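Local coordinates for 16.4 kDa salivary peptide (Culex quinquefasciatus, PDB 7KC8), which is of unknown function but adopts a beta-trefoil fold with putative sugar-binding properties, as a salivary protein of the cysteine- and tryptophan-rich family of a mosquito vector, at residues 38-43 with 53-58; 7-12 with 131-136; 82-87 with 100-105; 17-22 with 107-112. All coordinates share one frame; numbering follows the deposited sequence.

Contact 1 (38-43 with 53-58)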
loop_
_atom_site.group_PDB
_atom_site.type_symbol
_atom_site.label_atom_id
_atom_site.label_comp_id
_atom_site.label_asym_id
_atom_site.label_seq_id
_atom_site.Cartn_x
_atom_site.Cartn_y
_atom_site.Cartn_z
ATOM N N LYS A 38 6.932 6.642 -10.433
ATOM C CA LYS A 38 6.323 5.321 -10.616
ATOM C C LYS A 38 7.023 4.262 -9.761
ATOM O O LYS A 38 7.615 3.302 -10.254
ATOM C CB LYS A 38 6.354 4.929 -12.087
ATOM C CG LYS A 38 5.377 5.690 -12.970
ATOM C CD LYS A 38 5.445 5.181 -14.416
ATOM C CE LYS A 38 4.166 5.489 -15.209
ATOM N NZ LYS A 38 4.259 4.937 -16.612
ATOM N N GLU A 39 6.916 4.397 -8.451
ATOM C CA GLU A 39 7.540 3.437 -7.512
ATOM C C GLU A 39 7.069 2.000 -7.798
ATOM O O GLU A 39 5.903 1.786 -8.074
ATOM C CB GLU A 39 7.257 3.874 -6.081
ATOM C CG GLU A 39 8.109 3.159 -5.055
ATOM C CD GLU A 39 9.604 3.223 -5.288
ATOM O OE1 GLU A 39 10.136 2.281 -5.875
ATOM O OE2 GLU A 39 10.209 4.214 -4.897
ATOM N N GLU A 40 7.981 1.041 -7.728
ATOM C CA GLU A 40 7.611 -0.367 -7.998
ATOM C C GLU A 40 7.359 -1.104 -6.678
ATOM O O GLU A 40 8.156 -0.968 -5.773
ATOM C CB GLU A 40 8.650 -0.991 -8.912
ATOM C CG GLU A 40 8.651 -0.333 -10.265
ATOM C CD GLU A 40 9.862 -0.538 -11.142
ATOM O OE1 GLU A 40 10.344 -1.628 -11.190
ATOM O OE2 GLU A 40 10.294 0.414 -11.767
ATOM N N TRP A 41 6.234 -1.810 -6.592
ATOM C CA TRP A 41 5.842 -2.553 -5.403
ATOM C C TRP A 41 5.560 -3.996 -5.779
ATOM O O TRP A 41 5.342 -4.321 -6.945
ATOM C CB TRP A 41 4.595 -1.955 -4.753
ATOM C CG TRP A 41 4.804 -0.599 -4.217
ATOM C CD1 TRP A 41 4.749 0.583 -4.912
ATOM C CD2 TRP A 41 5.104 -0.257 -2.867
ATOM N NE1 TRP A 41 5.000 1.634 -4.071
ATOM C CE2 TRP A 41 5.219 1.149 -2.808
ATOM C CE3 TRP A 41 5.293 -1.000 -1.699
ATOM C CZ2 TRP A 41 5.523 1.822 -1.632
ATOM C CZ3 TRP A 41 5.583 -0.323 -0.518
ATOM C CH2 TRP A 41 5.688 1.075 -0.497
ATOM N N VAL A 42 5.526 -4.868 -4.779
ATOM C CA VAL A 42 5.235 -6.275 -5.013
ATOM C C VAL A 42 4.000 -6.683 -4.223
ATOM O O VAL A 42 3.919 -6.454 -3.013
ATOM C CB VAL A 42 6.434 -7.167 -4.661
ATOM C CG1 VAL A 42 6.093 -8.630 -4.947
ATOM C CG2 VAL A 42 7.637 -6.732 -5.456
ATOM N N ILE A 43 3.047 -7.289 -4.911
ATOM C CA ILE A 43 1.870 -7.878 -4.290
ATOM C C ILE A 43 2.114 -9.377 -4.158
ATOM O O ILE A 43 2.349 -10.064 -5.159
ATOM C CB ILE A 43 0.606 -7.598 -5.117
ATOM C CG1 ILE A 43 0.260 -6.106 -5.095
ATOM C CG2 ILE A 43 -0.554 -8.462 -4.617
ATOM C CD1 ILE A 43 -0.835 -5.705 -6.069
ATOM N N ARG A 53 4.948 -5.166 -0.512
ATOM C CA ARG A 53 6.305 -4.741 -0.208
ATOM C C ARG A 53 6.864 -3.996 -1.405
ATOM O O ARG A 53 6.462 -4.256 -2.546
ATOM C CB ARG A 53 7.227 -5.925 0.127
ATOM C CG ARG A 53 7.184 -7.020 -0.926
ATOM C CD ARG A 53 8.410 -7.896 -0.879
ATOM N NE ARG A 53 9.594 -7.163 -1.284
ATOM C CZ ARG A 53 10.808 -7.695 -1.361
ATOM N NH1 ARG A 53 10.987 -8.972 -1.068
ATOM N NH2 ARG A 53 11.844 -6.952 -1.732
ATOM N N PRO A 54 7.774 -3.057 -1.184
ATOM C CA PRO A 54 8.430 -2.418 -2.319
ATOM C C PRO A 54 9.381 -3.403 -2.976
ATOM O O PRO A 54 9.893 -4.323 -2.335
ATOM C CB PRO A 54 9.175 -1.241 -1.685
ATOM C CG PRO A 54 9.419 -1.665 -0.304
ATOM C CD PRO A 54 8.269 -2.539 0.100
ATOM N N ARG A 55 9.609 -3.194 -4.276
ATOM C CA ARG A 55 10.425 -4.123 -5.049
ATOM C C ARG A 55 11.823 -4.275 -4.460
ATOM O O ARG A 55 12.396 -5.372 -4.499
ATOM C CB ARG A 55 10.518 -3.667 -6.511
ATOM C CG ARG A 55 11.243 -4.670 -7.426
ATOM C CD ARG A 55 11.468 -4.151 -8.841
ATOM N NE ARG A 55 12.254 -2.920 -8.877
ATOM C CZ ARG A 55 13.581 -2.873 -8.821
ATOM N NH1 ARG A 55 14.280 -3.987 -8.718
ATOM N NH2 ARG A 55 14.212 -1.710 -8.861
ATOM N N ILE A 56 12.386 -3.205 -3.894
ATOM C CA ILE A 56 13.805 -3.193 -3.545
ATOM C C ILE A 56 14.074 -3.336 -2.055
ATOM O O ILE A 56 15.247 -3.471 -1.673
ATOM C CB ILE A 56 14.521 -1.939 -4.094
ATOM C CG1 ILE A 56 14.046 -0.657 -3.402
ATOM C CG2 ILE A 56 14.353 -1.830 -5.602
ATOM C CD1 ILE A 56 15.024 0.478 -3.596
ATOM N N TYR A 57 13.055 -3.333 -1.203
ATOM C CA TYR A 57 13.259 -3.591 0.218
ATOM C C TYR A 57 12.311 -4.678 0.684
ATOM O O TYR A 57 11.140 -4.699 0.298
ATOM C CB TYR A 57 13.025 -2.359 1.093
ATOM C CG TYR A 57 13.749 -1.121 0.656
ATOM C CD1 TYR A 57 15.123 -1.005 0.806
ATOM C CD2 TYR A 57 13.049 -0.052 0.121
ATOM C CE1 TYR A 57 15.783 0.147 0.414
ATOM C CE2 TYR A 57 13.694 1.096 -0.282
ATOM C CZ TYR A 57 15.061 1.197 -0.130
ATOM O OH TYR A 57 15.688 2.349 -0.539
ATOM N N THR A 58 12.803 -5.567 1.538
ATOM C CA THR A 58 11.923 -6.566 2.130
ATOM C C THR A 58 11.287 -5.980 3.394
ATOM O O THR A 58 11.616 -6.334 4.527
ATOM C CB THR A 58 12.686 -7.851 2.402
ATOM O OG1 THR A 58 11.918 -8.656 3.301
ATOM C CG2 THR A 58 14.062 -7.554 2.996
#

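Contact 2 (7-12 with 131-136)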
loop_
_atom_site.group_PDB
_atom_site.type_symbol
_atom_site.label_atom_id
_atom_site.label_comp_id
_atom_site.label_asym_id
_atom_site.label_seq_id
_atom_site.Cartn_x
_atom_site.Cartn_y
_atom_site.Cartn_z
ATOM N N CYS A 7 5.305 -7.689 -9.548
ATOM C CA CYS A 7 5.681 -6.281 -9.590
ATOM C C CYS A 7 4.573 -5.438 -10.191
ATOM O O CYS A 7 4.099 -5.711 -11.300
ATOM C CB CYS A 7 6.957 -6.082 -10.400
ATOM S SG CYS A 7 8.397 -6.697 -9.568
ATOM N N VAL A 8 4.189 -4.389 -9.466
ATOM C CA VAL A 8 3.122 -3.494 -9.881
ATOM C C VAL A 8 3.530 -2.062 -9.565
ATOM O O VAL A 8 4.495 -1.808 -8.841
ATOM C CB VAL A 8 1.792 -3.831 -9.182
ATOM C CG1 VAL A 8 1.370 -5.269 -9.486
ATOM C CG2 VAL A 8 1.945 -3.630 -7.690
ATOM N N THR A 9 2.744 -1.146 -10.097
ATOM C CA THR A 9 2.763 0.264 -9.666
ATOM C C THR A 9 1.436 0.478 -8.930
ATOM O O THR A 9 0.465 -0.134 -9.284
ATOM C CB THR A 9 3.034 1.268 -10.785
ATOM O OG1 THR A 9 2.105 1.065 -11.838
ATOM C CG2 THR A 9 4.438 1.198 -11.323
ATOM N N LEU A 10 1.438 1.307 -7.908
ATOM C CA LEU A 10 0.237 1.590 -7.094
ATOM C C LEU A 10 -0.144 3.057 -7.298
ATOM O O LEU A 10 0.480 3.909 -6.690
ATOM C CB LEU A 10 0.601 1.334 -5.634
ATOM C CG LEU A 10 0.232 -0.020 -5.050
ATOM C CD1 LEU A 10 -0.082 -1.057 -6.106
ATOM C CD2 LEU A 10 1.276 -0.506 -4.075
ATOM N N LYS A 11 -1.191 3.307 -8.070
ATOM C CA LYS A 11 -1.620 4.684 -8.384
ATOM C C LYS A 11 -3.057 4.932 -7.919
ATOM O O LYS A 11 -3.939 4.224 -8.318
ATOM C CB LYS A 11 -1.367 4.939 -9.868
ATOM C CG LYS A 11 -1.523 6.365 -10.352
ATOM C CD LYS A 11 -2.184 6.411 -11.705
ATOM C CE LYS A 11 -1.943 7.689 -12.468
ATOM N NZ LYS A 11 -1.254 7.434 -13.752
ATOM N N PHE A 12 -3.226 5.900 -7.039
ATOM C CA PHE A 12 -4.563 6.313 -6.570
ATOM C C PHE A 12 -5.207 7.116 -7.703
ATOM O O PHE A 12 -4.672 8.130 -8.123
ATOM C CB PHE A 12 -4.432 7.096 -5.269
ATOM C CG PHE A 12 -5.663 7.134 -4.415
ATOM C CD1 PHE A 12 -6.242 5.972 -3.953
ATOM C CD2 PHE A 12 -6.220 8.333 -4.041
ATOM C CE1 PHE A 12 -7.371 6.012 -3.159
ATOM C CE2 PHE A 12 -7.350 8.376 -3.248
ATOM C CZ PHE A 12 -7.924 7.215 -2.810
ATOM N N GLN A 131 -1.023 -1.385 -12.195
ATOM C CA GLN A 131 -0.427 -1.669 -13.516
ATOM C C GLN A 131 0.784 -2.572 -13.314
ATOM O O GLN A 131 1.699 -2.181 -12.638
ATOM C CB GLN A 131 -0.176 -0.335 -14.217
ATOM C CG GLN A 131 0.777 -0.386 -15.390
ATOM C CD GLN A 131 0.276 0.362 -16.596
ATOM O OE1 GLN A 131 0.505 1.552 -16.758
ATOM N NE2 GLN A 131 -0.420 -0.350 -17.458
ATOM N N PRO A 132 0.798 -3.801 -13.848
ATOM C CA PRO A 132 1.937 -4.673 -13.695
ATOM C C PRO A 132 3.189 -4.132 -14.388
ATOM O O PRO A 132 3.112 -3.424 -15.343
ATOM C CB PRO A 132 1.483 -6.008 -14.277
ATOM C CG PRO A 132 0.376 -5.645 -15.190
ATOM C CD PRO A 132 -0.278 -4.426 -14.583
ATOM N N VAL A 133 4.332 -4.509 -13.847
ATOM C CA VAL A 133 5.628 -4.021 -14.405
ATOM C C VAL A 133 6.431 -5.251 -14.836
ATOM O O VAL A 133 6.543 -6.190 -14.022
ATOM C CB VAL A 133 6.410 -3.187 -13.368
ATOM C CG1 VAL A 133 7.649 -2.542 -13.968
ATOM C CG2 VAL A 133 5.540 -2.136 -12.698
ATOM N N SER A 134 6.557 -5.405 -16.155
ATOM C CA SER A 134 7.300 -6.561 -16.710
ATOM C C SER A 134 8.764 -6.291 -16.420
ATOM O O SER A 134 9.112 -5.095 -16.334
ATOM C CB SER A 134 7.023 -6.744 -18.170
ATOM O OG SER A 134 6.332 -5.630 -18.700
ATOM N N ASN A 135 9.571 -7.337 -16.291
ATOM C CA ASN A 135 10.985 -7.165 -15.868
ATOM C C ASN A 135 10.885 -6.835 -14.387
ATOM O O ASN A 135 11.080 -5.666 -14.019
ATOM C CB ASN A 135 11.858 -6.354 -16.829
ATOM C CG ASN A 135 12.644 -7.226 -17.784
ATOM N N CYS A 136 10.529 -7.846 -13.603
ATOM C CA CYS A 136 10.290 -7.686 -12.156
ATOM C C CYS A 136 11.439 -8.330 -11.392
ATOM O O CYS A 136 11.471 -9.561 -11.312
ATOM C CB CYS A 136 9.012 -8.458 -11.864
ATOM S SG CYS A 136 8.561 -8.617 -10.122
HETATM O O HOH W 1 -0.355 1.424 -11.482
#

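Contact 3 (82-87 with 100-105)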
loop_
_atom_site.group_PDB
_atom_site.type_symbol
_atom_site.label_atom_id
_atom_site.label_comp_id
_atom_site.label_asym_id
_atom_site.label_seq_id
_atom_site.Cartn_x
_atom_site.Cartn_y
_atom_site.Cartn_z
ATOM N N THR A 82 4.498 -7.178 13.026
ATOM C CA THR A 82 3.241 -6.461 13.027
ATOM C C THR A 82 2.120 -7.413 12.661
ATOM O O THR A 82 2.327 -8.439 12.007
ATOM C CB THR A 82 3.243 -5.280 12.056
ATOM O OG1 THR A 82 1.967 -4.635 12.110
ATOM C CG2 THR A 82 3.509 -5.768 10.635
ATOM N N ASP A 83 0.928 -7.029 13.091
ATOM C CA ASP A 83 -0.318 -7.725 12.832
ATOM C C ASP A 83 -1.149 -7.048 11.745
ATOM O O ASP A 83 -2.197 -7.579 11.360
ATOM C CB ASP A 83 -1.135 -7.792 14.130
ATOM C CG ASP A 83 -2.046 -8.984 14.165
ATOM O OD1 ASP A 83 -2.017 -9.745 13.165
ATOM O OD2 ASP A 83 -2.776 -9.168 15.174
ATOM N N ALA A 84 -0.719 -5.882 11.260
ATOM C CA ALA A 84 -1.545 -5.018 10.418
ATOM C C ALA A 84 -0.938 -4.860 9.031
ATOM O O ALA A 84 -1.008 -3.786 8.428
ATOM C CB ALA A 84 -1.749 -3.652 11.081
ATOM N N ASN A 85 -0.325 -5.930 8.528
ATOM C CA ASN A 85 0.402 -5.918 7.270
ATOM C C ASN A 85 -0.267 -6.781 6.208
ATOM O O ASN A 85 0.368 -7.114 5.198
ATOM C CB ASN A 85 1.837 -6.385 7.496
ATOM C CG ASN A 85 1.909 -7.807 8.038
ATOM O OD1 ASN A 85 0.882 -8.461 8.273
ATOM N ND2 ASN A 85 3.124 -8.298 8.220
ATOM N N VAL A 86 -1.521 -7.167 6.428
ATOM C CA VAL A 86 -2.284 -8.002 5.504
ATOM C C VAL A 86 -3.355 -7.127 4.877
ATOM O O VAL A 86 -4.032 -6.377 5.586
ATOM C CB VAL A 86 -2.910 -9.211 6.217
ATOM C CG1 VAL A 86 -3.896 -9.918 5.299
ATOM C CG2 VAL A 86 -1.820 -10.180 6.707
ATOM N N TRP A 87 -3.507 -7.219 3.555
ATOM C CA TRP A 87 -4.335 -6.288 2.797
ATOM C C TRP A 87 -5.316 -7.039 1.914
ATOM O O TRP A 87 -4.932 -7.973 1.199
ATOM C CB TRP A 87 -3.478 -5.379 1.925
ATOM C CG TRP A 87 -2.545 -4.566 2.709
ATOM C CD1 TRP A 87 -1.269 -4.905 3.081
ATOM C CD2 TRP A 87 -2.801 -3.268 3.260
ATOM N NE1 TRP A 87 -0.714 -3.883 3.822
ATOM C CE2 TRP A 87 -1.633 -2.871 3.949
ATOM C CE3 TRP A 87 -3.903 -2.402 3.231
ATOM C CZ2 TRP A 87 -1.528 -1.636 4.593
ATOM C CZ3 TRP A 87 -3.805 -1.172 3.882
ATOM C CH2 TRP A 87 -2.628 -0.806 4.558
ATOM N N ASN A 100 -7.158 -2.593 4.631
ATOM C CA ASN A 100 -6.420 -3.279 5.680
ATOM C C ASN A 100 -7.337 -4.248 6.416
ATOM O O ASN A 100 -8.392 -3.860 6.916
ATOM C CB ASN A 100 -5.825 -2.269 6.656
ATOM C CG ASN A 100 -5.040 -2.936 7.757
ATOM O OD1 ASN A 100 -5.561 -3.195 8.849
ATOM N ND2 ASN A 100 -3.776 -3.247 7.462
ATOM N N VAL A 101 -6.933 -5.510 6.497
ATOM C CA VAL A 101 -7.797 -6.530 7.095
ATOM C C VAL A 101 -7.994 -6.279 8.595
ATOM O O VAL A 101 -9.122 -6.301 9.091
ATOM C CB VAL A 101 -7.238 -7.938 6.815
ATOM C CG1 VAL A 101 -8.032 -9.018 7.598
ATOM C CG2 VAL A 101 -7.222 -8.213 5.300
ATOM N N LYS A 102 -6.912 -6.016 9.335
ATOM C CA LYS A 102 -7.013 -5.905 10.794
ATOM C C LYS A 102 -8.010 -4.832 11.226
ATOM O O LYS A 102 -8.785 -5.040 12.167
ATOM C CB LYS A 102 -5.652 -5.598 11.423
ATOM C CG LYS A 102 -5.711 -5.677 12.946
ATOM C CD LYS A 102 -4.460 -5.173 13.636
ATOM C CE LYS A 102 -4.419 -5.666 15.095
ATOM N NZ LYS A 102 -3.460 -4.868 15.897
ATOM N N TYR A 103 -7.986 -3.676 10.568
ATOM C CA TYR A 103 -8.810 -2.544 10.952
ATOM C C TYR A 103 -9.982 -2.275 10.015
ATOM O O TYR A 103 -10.777 -1.376 10.300
ATOM C CB TYR A 103 -7.945 -1.279 11.034
ATOM C CG TYR A 103 -6.823 -1.390 12.039
ATOM C CD1 TYR A 103 -7.091 -1.497 13.390
ATOM C CD2 TYR A 103 -5.492 -1.378 11.631
ATOM C CE1 TYR A 103 -6.070 -1.593 14.316
ATOM C CE2 TYR A 103 -4.471 -1.465 12.546
ATOM C CZ TYR A 103 -4.768 -1.581 13.888
ATOM O OH TYR A 103 -3.759 -1.689 14.809
ATOM N N GLN A 104 -10.099 -3.000 8.901
ATOM C CA GLN A 104 -11.201 -2.817 7.958
ATOM C C GLN A 104 -11.342 -1.351 7.543
ATOM O O GLN A 104 -12.408 -0.743 7.655
ATOM C CB GLN A 104 -12.509 -3.354 8.547
ATOM C CG GLN A 104 -12.556 -4.867 8.697
ATOM N N GLU A 105 -10.252 -0.792 7.052
ATOM C CA GLU A 105 -10.198 0.616 6.596
ATOM C C GLU A 105 -9.590 0.621 5.204
ATOM O O GLU A 105 -8.713 -0.150 4.966
ATOM C CB GLU A 105 -9.343 1.468 7.520
ATOM C CG GLU A 105 -10.104 2.223 8.562
ATOM C CD GLU A 105 -9.258 2.556 9.770
ATOM O OE1 GLU A 105 -9.706 2.319 10.873
ATOM O OE2 GLU A 105 -8.160 3.040 9.575
HETATM O O HOH W 2 -3.927 -6.276 8.463
#

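Contact 4 (17-22 with 107-112)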
loop_
_atom_site.group_PDB
_atom_site.type_symbol
_atom_site.label_atom_id
_atom_site.label_comp_id
_atom_site.label_asym_id
_atom_site.label_seq_id
_atom_site.Cartn_x
_atom_site.Cartn_y
_atom_site.Cartn_z
ATOM N N LYS A 17 -1.694 9.889 -7.844
ATOM C CA LYS A 17 -0.517 9.777 -6.991
ATOM C C LYS A 17 -0.132 8.316 -6.798
ATOM O O LYS A 17 -0.984 7.484 -6.461
ATOM C CB LYS A 17 -0.761 10.431 -5.629
ATOM C CG LYS A 17 -0.892 11.946 -5.670
ATOM C CD LYS A 17 0.412 12.632 -6.100
ATOM C CE LYS A 17 0.343 14.135 -5.845
ATOM N NZ LYS A 17 1.691 14.761 -5.858
ATOM N N HIS A 18 1.149 8.046 -6.953
ATOM C CA HIS A 18 1.686 6.708 -6.648
ATOM C C HIS A 18 2.166 6.719 -5.202
ATOM O O HIS A 18 2.400 7.759 -4.670
ATOM C CB HIS A 18 2.878 6.376 -7.525
ATOM C CG HIS A 18 2.575 6.211 -8.966
ATOM N ND1 HIS A 18 2.645 5.018 -9.584
ATOM C CD2 HIS A 18 2.250 7.096 -9.912
ATOM C CE1 HIS A 18 2.355 5.171 -10.843
ATOM N NE2 HIS A 18 2.110 6.415 -11.058
ATOM N N ILE A 19 2.215 5.564 -4.576
ATOM C CA ILE A 19 2.806 5.433 -3.249
ATOM C C ILE A 19 4.322 5.514 -3.389
ATOM O O ILE A 19 4.945 4.604 -3.944
ATOM C CB ILE A 19 2.399 4.112 -2.581
ATOM C CG1 ILE A 19 0.890 4.003 -2.405
ATOM C CG2 ILE A 19 3.068 3.982 -1.226
ATOM C CD1 ILE A 19 0.475 2.641 -1.868
ATOM N N ASN A 20 4.919 6.581 -2.871
ATOM C CA ASN A 20 6.370 6.703 -2.812
ATOM C C ASN A 20 6.839 6.514 -1.371
ATOM O O ASN A 20 6.057 6.588 -0.419
ATOM C CB ASN A 20 6.838 8.066 -3.347
ATOM C CG ASN A 20 6.537 8.254 -4.820
ATOM O OD1 ASN A 20 5.923 7.394 -5.453
ATOM N ND2 ASN A 20 6.937 9.390 -5.366
ATOM N N MET A 21 8.124 6.238 -1.221
ATOM C CA MET A 21 8.700 5.987 0.112
ATOM C C MET A 21 9.955 6.843 0.317
ATOM O O MET A 21 10.532 7.315 -0.664
ATOM C CB MET A 21 9.048 4.504 0.249
ATOM C CG MET A 21 9.830 3.955 -0.924
ATOM S SD MET A 21 9.924 2.190 -1.045
ATOM C CE MET A 21 10.837 2.015 -2.565
ATOM N N TRP A 22 10.336 7.027 1.571
ATOM C CA TRP A 22 11.548 7.755 1.915
ATOM C C TRP A 22 12.788 6.979 1.486
ATOM O O TRP A 22 12.786 5.744 1.411
ATOM C CB TRP A 22 11.598 8.035 3.418
ATOM C CG TRP A 22 11.012 9.361 3.777
ATOM C CD1 TRP A 22 9.773 9.829 3.444
ATOM C CD2 TRP A 22 11.635 10.394 4.543
ATOM N NE1 TRP A 22 9.584 11.090 3.959
ATOM C CE2 TRP A 22 10.711 11.459 4.641
ATOM C CE3 TRP A 22 12.877 10.520 5.162
ATOM C CZ2 TRP A 22 10.996 12.637 5.326
ATOM C CZ3 TRP A 22 13.162 11.693 5.850
ATOM C CH2 TRP A 22 12.224 12.737 5.924
ATOM N N LEU A 107 -7.366 1.685 2.016
ATOM C CA LEU A 107 -6.116 2.389 1.729
ATOM C C LEU A 107 -6.451 3.513 0.747
ATOM O O LEU A 107 -7.206 3.304 -0.196
ATOM C CB LEU A 107 -5.068 1.445 1.170
ATOM C CG LEU A 107 -3.736 2.138 0.969
ATOM C CD1 LEU A 107 -3.061 2.385 2.298
ATOM C CD2 LEU A 107 -2.868 1.324 0.045
ATOM N N VAL A 108 -5.840 4.654 0.973
ATOM C CA VAL A 108 -6.152 5.872 0.209
ATOM C C VAL A 108 -4.947 6.812 0.255
ATOM O O VAL A 108 -4.128 6.677 1.131
ATOM C CB VAL A 108 -7.364 6.476 0.931
ATOM C CG1 VAL A 108 -7.119 7.836 1.539
ATOM C CG2 VAL A 108 -8.660 6.361 0.168
ATOM N N ILE A 109 -4.824 7.667 -0.749
ATOM C CA ILE A 109 -3.845 8.782 -0.700
ATOM C C ILE A 109 -4.688 10.039 -0.489
ATOM O O ILE A 109 -5.561 10.282 -1.269
ATOM C CB ILE A 109 -2.936 8.832 -1.929
ATOM C CG1 ILE A 109 -2.073 7.583 -2.027
ATOM C CG2 ILE A 109 -2.093 10.084 -1.891
ATOM C CD1 ILE A 109 -1.067 7.640 -3.112
ATOM N N SER A 110 -4.411 10.796 0.557
ATOM C CA SER A 110 -5.228 11.944 0.924
ATOM C C SER A 110 -4.948 13.142 0.022
ATOM O O SER A 110 -4.004 13.158 -0.775
ATOM C CB SER A 110 -4.982 12.348 2.375
ATOM O OG SER A 110 -3.903 13.267 2.445
ATOM N N GLY A 111 -5.797 14.162 0.165
ATOM C CA GLY A 111 -5.613 15.395 -0.584
ATOM C C GLY A 111 -4.280 16.067 -0.316
ATOM O O GLY A 111 -3.710 16.695 -1.212
ATOM N N SER A 112 -3.753 15.925 0.901
ATOM C CA SER A 112 -2.440 16.446 1.263
ATOM C C SER A 112 -1.303 15.424 1.069
ATOM O O SER A 112 -0.228 15.591 1.665
ATOM C CB SER A 112 -2.460 16.933 2.712
ATOM O OG SER A 112 -2.802 15.869 3.592
#

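Contact 1 (38-43 with 53-58)
Arg53 N gives Val42 O a 3.0 Å bond in the carbonyl plane. Two residues along, past the non-hydrogen-bonded pair Trp41 and Pro54, Arg55 N donates to Glu40 O at 3.1 Å in a nearly straight bond (170°) from above the carbonyl plane. Beside this bond the Glu40 and Arg55 side chains run the same way and join in a salt bridge, Glu40 OE1 to Arg55 NE 3.3 Å, carboxylate and guanidinium planes 41° apart. With CG anti to its N (chi1 -174°) and a bend at chi3, Arg55 lays NE beside the carboxylate; its NH1 is held by Leu137 O. On the Trp41 side, CB of Pro54 lies over one face of the indole, 4.1 Å from the centroid of its six-membered ring, a CH-pi contact, while Pro54 CD reaches Trp41 CZ3 at 3.5 Å. The contact closes the open end of the beta hairpin of strands 40-46 and 49-54, with strand 8-12 bonded alongside Trp41 and strand 17-21 accepting its indole NH through Ile19 O.

Contact 2 (7-12 with 131-136)
Cys7 and Cys136 are joined by a disulfide, SG to SG 2.0 Å, whose chi3 of 69° leaves Cys7 CB and Cys136 CB 3.5 Å apart, tighter than ordinary van der Waals contact. Cys136 puts SG anti to its backbone N (chi1 173°), which extends the sulfur back to Cys7. Next to this link Val133 N donates to Cys7 O at 2.8 Å, from above the carbonyl plane. Val133 CG2 then packs across Thr9 CG2 at 3.8 Å, the two side chains crossing at about a right angle. Further along, Thr9 N bonds to Gln131 O at 2.9 Å, and the side chains of Thr9 and Gln131 lie side by side. A water accepts from Gln131 N at 3.0 Å, lies close to the Thr9 hydroxyl and donates weakly to Thr9 O, bridging the two backbones. Around this first shell, Arg55 and Ile138 touch Cys7, and Glu40 touches Val133; on the other side of strand 8-12, Val8 meets Ile43 and Ile130. The disulfide fastens the segment beyond strand 128-132, whose pairing with strand 8-12, last with first, closes the barrel of a beta-trefoil.

Contact 3 (82-87 with 100-105)
Asn100 and Trp87 form the tight part of this contact. The Asn100 side chain passes over the indole, CB 3.6 Å from Trp87 CZ3 and ND2 over one face of the ring system, with the amide plane 79° from the ring plane. Trp87 NE1 is bound elsewhere, by Leu61 O. CG lies anti to the Asn100 backbone N (chi1 -180°), which carries the amide across the indole to Ala84: Asn100 ND2 donates to Ala84 O at 3.0 Å, a bent bond (132°) that arrives from above the carbonyl plane. The other end of the same amide is used within its own loop, where OD1 accepts from Tyr103 N at 3.0 Å in the carbonyl plane. One side chain thereby ties the two loops together and shapes its own turn. Ala84 CB rests near Tyr103 CE2, and Val101 N gives a nearly straight 3.2 Å bond to Val86 O.

Toward solvent the grip slackens. Val86 CG1 meets Val101 CG2 at 3.7 Å. Asp83 and Lys102 cross at about a right angle, yet Asp83 OD2 and Lys102 NZ remain 4.4 Å apart, beyond a salt bridge. A water accepts from both Val86 N and Lys102 N. The 100-105 loop combines an Asx motif at Asn100 with a G1 beta bulge, in which Gln104 and Glu105 both face Asn100, at the turn linking strands 95-100 and 105-109 of the beta-trefoil.

Contact 4 (17-22 with 107-112)
Ile109 of strand 105-109 packs against Lys17 and Ile19 of strand 17-21 in the interior of the beta-trefoil, where strands from distant parts of the chain meet by apolar packing, with no hydrogen bond between the two segments. The two strand directions make an angle of 103°, and their axes come no nearer than 8.5 Å. From its CB, which points toward strand 17-21, Ile109 sends out two branches. CG2, anti to the Ile109 backbone N, comes to 4.0 Å from Lys17 CB. The longer branch leaves through CG1, which is anti to the carbonyl carbon (chi1 -63°), and continues extended to CD1. This terminal methyl does most of the touching: it lies 3.8 Å from Lys17 CB and 4.2 Å from Ile19 CG1. On the backbone, Ile109 CD1 lies 3.4 Å from Lys17 O and also touches His18 O.

Lys17 thus contributes the root of its side chain to the apolar contact, while the chain bends at CG and leads away to a salt bridge with Asp36. The ring of Phe12 touches Ile109 as well, and Leu10 flanks Ile19, so strand 8-12 adds apolar side chains to the same packing. Val115 and Thr117 of strand 115-118 border Leu107. Nearer the start of strand 105-109, Leu107 and Ile19 reach toward each other tip to tip, with Leu107 CD2 4.1 Å from Ile19 CD1.

Contacts 1 and 4 are buried, whereas contacts 2 and 3 are partly exposed. Strand 8-12 of contact 2 bonds along one edge first to strand 40-46 of contact 1 and then to strand 17-21 of contact 4, and along its other edge to strand 128-132, so these three share neighbouring elements. Contact 3 lies across the chain's centre from contact 2, about 22 Å between centres, and meets contact 4 where Trp87 packs on Leu107. The chemistry follows position: contact 4 has no hydrogen bond and rests on packing of aliphatic side chains, contact 1 combines hairpin bonds with a salt bridge and an indole face, contact 2 adds a covalent link near the chain ends, and contact 3 relies on a side-chain amide and water between loops.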